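Local coordinates for protein phospho-2-dehydro-3-deoxyheptonate aldolase (Francisella tularensis, PDB 3TQK) that probably condenses phosphoenolpyruvate with D-erythrose 4-phosphate to give DAHP, the first step of chorismate biosynthesis, as a metal-dependent class-I DAHP synthase, at residues Asn42-Asn47 with Asn225-Leu230. Sequence-based numbering, arbitrary orientation.
Sequences NIIHGN and NGHVIL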
loop_
_atom_site.group_PDB
_atom_site.type_symbol
_atom_site.label_atom_id
_atom_site.label_comp_id
_atom_site.label_asym_id
_atom_site.label_seq_id
_atom_site.Cartn_x
_atom_site.Cartn_y
_atom_site.Cartn_z
ATOM N N ASN A 42 13.629 23.503 -5.637
ATOM C CA ASN A 42 13.889 24.351 -6.798
ATOM C C ASN A 42 14.335 23.560 -8.017
ATOM O O ASN A 42 13.951 23.875 -9.140
ATOM C CB ASN A 42 14.928 25.408 -6.457
ATOM C CG ASN A 42 14.340 26.557 -5.659
ATOM O OD1 ASN A 42 13.293 27.102 -6.014
ATOM N ND2 ASN A 42 15.032 26.959 -4.602
ATOM N N ILE A 43 15.145 22.535 -7.802
ATOM C CA ILE A 43 15.508 21.646 -8.898
ATOM C C ILE A 43 14.263 20.906 -9.430
ATOM O O ILE A 43 14.049 20.863 -10.631
ATOM C CB ILE A 43 16.620 20.681 -8.497
ATOM C CG1 ILE A 43 17.917 21.465 -8.251
ATOM C CG2 ILE A 43 16.841 19.657 -9.584
ATOM C CD1 ILE A 43 18.989 20.691 -7.467
ATOM N N ILE A 44 13.431 20.377 -8.534
ATOM C CA ILE A 44 12.210 19.633 -8.917
ATOM C C ILE A 44 11.253 20.479 -9.769
ATOM O O ILE A 44 10.626 19.969 -10.707
ATOM C CB ILE A 44 11.436 19.103 -7.657
ATOM C CG1 ILE A 44 12.193 17.955 -6.992
ATOM C CG2 ILE A 44 10.040 18.619 -8.032
ATOM C CD1 ILE A 44 11.730 17.613 -5.557
ATOM N N HIS A 45 11.163 21.770 -9.444
ATOM C CA HIS A 45 10.280 22.705 -10.129
ATOM C C HIS A 45 10.931 23.409 -11.311
ATOM O O HIS A 45 10.272 24.171 -12.018
ATOM C CB HIS A 45 9.759 23.745 -9.142
ATOM C CG HIS A 45 8.677 23.232 -8.251
ATOM N ND1 HIS A 45 7.343 23.307 -8.584
ATOM C CD2 HIS A 45 8.729 22.647 -7.033
ATOM C CE1 HIS A 45 6.620 22.783 -7.613
ATOM N NE2 HIS A 45 7.437 22.374 -6.657
ATOM N N GLY A 46 12.219 23.164 -11.528
ATOM C CA GLY A 46 12.902 23.663 -12.714
ATOM C C GLY A 46 13.551 25.017 -12.549
ATOM O O GLY A 46 14.118 25.550 -13.507
ATOM N N ASN A 47 13.490 25.568 -11.342
ATOM C CA ASN A 47 14.051 26.881 -11.063
ATOM C C ASN A 47 15.578 26.890 -10.886
ATOM O O ASN A 47 16.198 27.963 -10.826
ATOM C CB ASN A 47 13.343 27.485 -9.852
ATOM C CG ASN A 47 11.854 27.681 -10.101
ATOM O OD1 ASN A 47 11.443 28.051 -11.210
ATOM N ND2 ASN A 47 11.041 27.437 -9.086
ATOM N N ASN A 225 5.894 19.508 -3.689
ATOM C CA ASN A 225 7.197 19.076 -4.198
ATOM C C ASN A 225 7.250 17.576 -4.513
ATOM O O ASN A 225 8.256 16.900 -4.269
ATOM C CB ASN A 225 8.291 19.482 -3.216
ATOM C CG ASN A 225 8.365 20.976 -3.033
ATOM O OD1 ASN A 225 8.254 21.735 -4.011
ATOM N ND2 ASN A 225 8.545 21.419 -1.792
ATOM N N GLY A 226 6.152 17.072 -5.067
ATOM C CA GLY A 226 6.048 15.689 -5.480
ATOM C C GLY A 226 6.378 15.547 -6.949
ATOM O O GLY A 226 6.098 16.441 -7.757
ATOM N N HIS A 227 6.959 14.414 -7.306
ATOM C CA HIS A 227 7.308 14.149 -8.694
ATOM C C HIS A 227 7.401 12.646 -8.946
ATOM O O HIS A 227 7.461 11.847 -8.011
ATOM C CB HIS A 227 8.650 14.778 -8.992
ATOM C CG HIS A 227 9.767 14.135 -8.243
ATOM N ND1 HIS A 227 10.412 13.006 -8.702
ATOM C CD2 HIS A 227 10.310 14.423 -7.041
ATOM C CE1 HIS A 227 11.319 12.640 -7.818
ATOM N NE2 HIS A 227 11.278 13.482 -6.800
ATOM N N VAL A 228 7.453 12.282 -10.218
ATOM C CA VAL A 228 7.575 10.894 -10.634
ATOM C C VAL A 228 9.038 10.462 -10.647
ATOM O O VAL A 228 9.940 11.264 -10.954
ATOM C CB VAL A 228 6.978 10.696 -12.047
ATOM C CG1 VAL A 228 7.200 9.281 -12.551
ATOM C CG2 VAL A 228 5.504 11.027 -12.024
ATOM N N ILE A 229 9.258 9.202 -10.277
ATOM C CA ILE A 229 10.524 8.514 -10.487
ATOM C C ILE A 229 10.265 7.415 -11.493
ATOM O O ILE A 229 9.392 6.584 -11.269
ATOM C CB ILE A 229 11.044 7.845 -9.200
ATOM C CG1 ILE A 229 11.201 8.870 -8.076
ATOM C CG2 ILE A 229 12.377 7.108 -9.479
ATOM C CD1 ILE A 229 11.274 8.257 -6.698
ATOM N N LEU A 230 11.020 7.400 -12.586
ATOM C CA LEU A 230 10.912 6.338 -13.595
ATOM C C LEU A 230 11.949 5.256 -13.277
ATOM O O LEU A 230 13.128 5.548 -13.158
ATOM C CB LEU A 230 11.124 6.894 -15.002
ATOM C CG LEU A 230 10.119 7.944 -15.502
ATOM C CD1 LEU A 230 10.590 8.561 -16.819
ATOM C CD2 LEU A 230 8.716 7.354 -15.646
#
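NE2 of His45 is shared by two carbonyl oxygens: it gives a weak hydrogen bond to OD1 of Asn225, 2.8 Å away but bent to 128° at the hydrogen, and another weak one to the backbone O of Gln224. The bonds tie the end of helix 27-45, which packs against the N-terminal ends of the strands of the TIM barrel, to the residues that lead into barrel strand 226-230. The amide of Asn225 meets the His45 ring at its edge, the two planes 82° apart, and OD1 also lies 3.2 Å from CD2 of His45. Just past the histidine, Gly46 takes a positive phi in a Schellman motif, with Gly46 N bonded to Ile43 O at 3.1 Å and a weak bond from Asn47 N to Asn42 O. Deeper in, Ile44 turns toward the strand. With CG1 anti to its own carbonyl carbon (chi1 -71°), its CD1 lies 3.8 Å from both the backbone O of Asn225 and CD2 of His227, reaching that imidazole obliquely; Phe294 and Thr258 pack against the same isoleucine. Both nitrogens of the buried His227 ring are engaged, NE2 with NE1 of Trp156 and ND1 with the O of Val228 at 2.9 Å, a nearly straight bond that leaves in the ring plane but arrives from above the carbonyl plane.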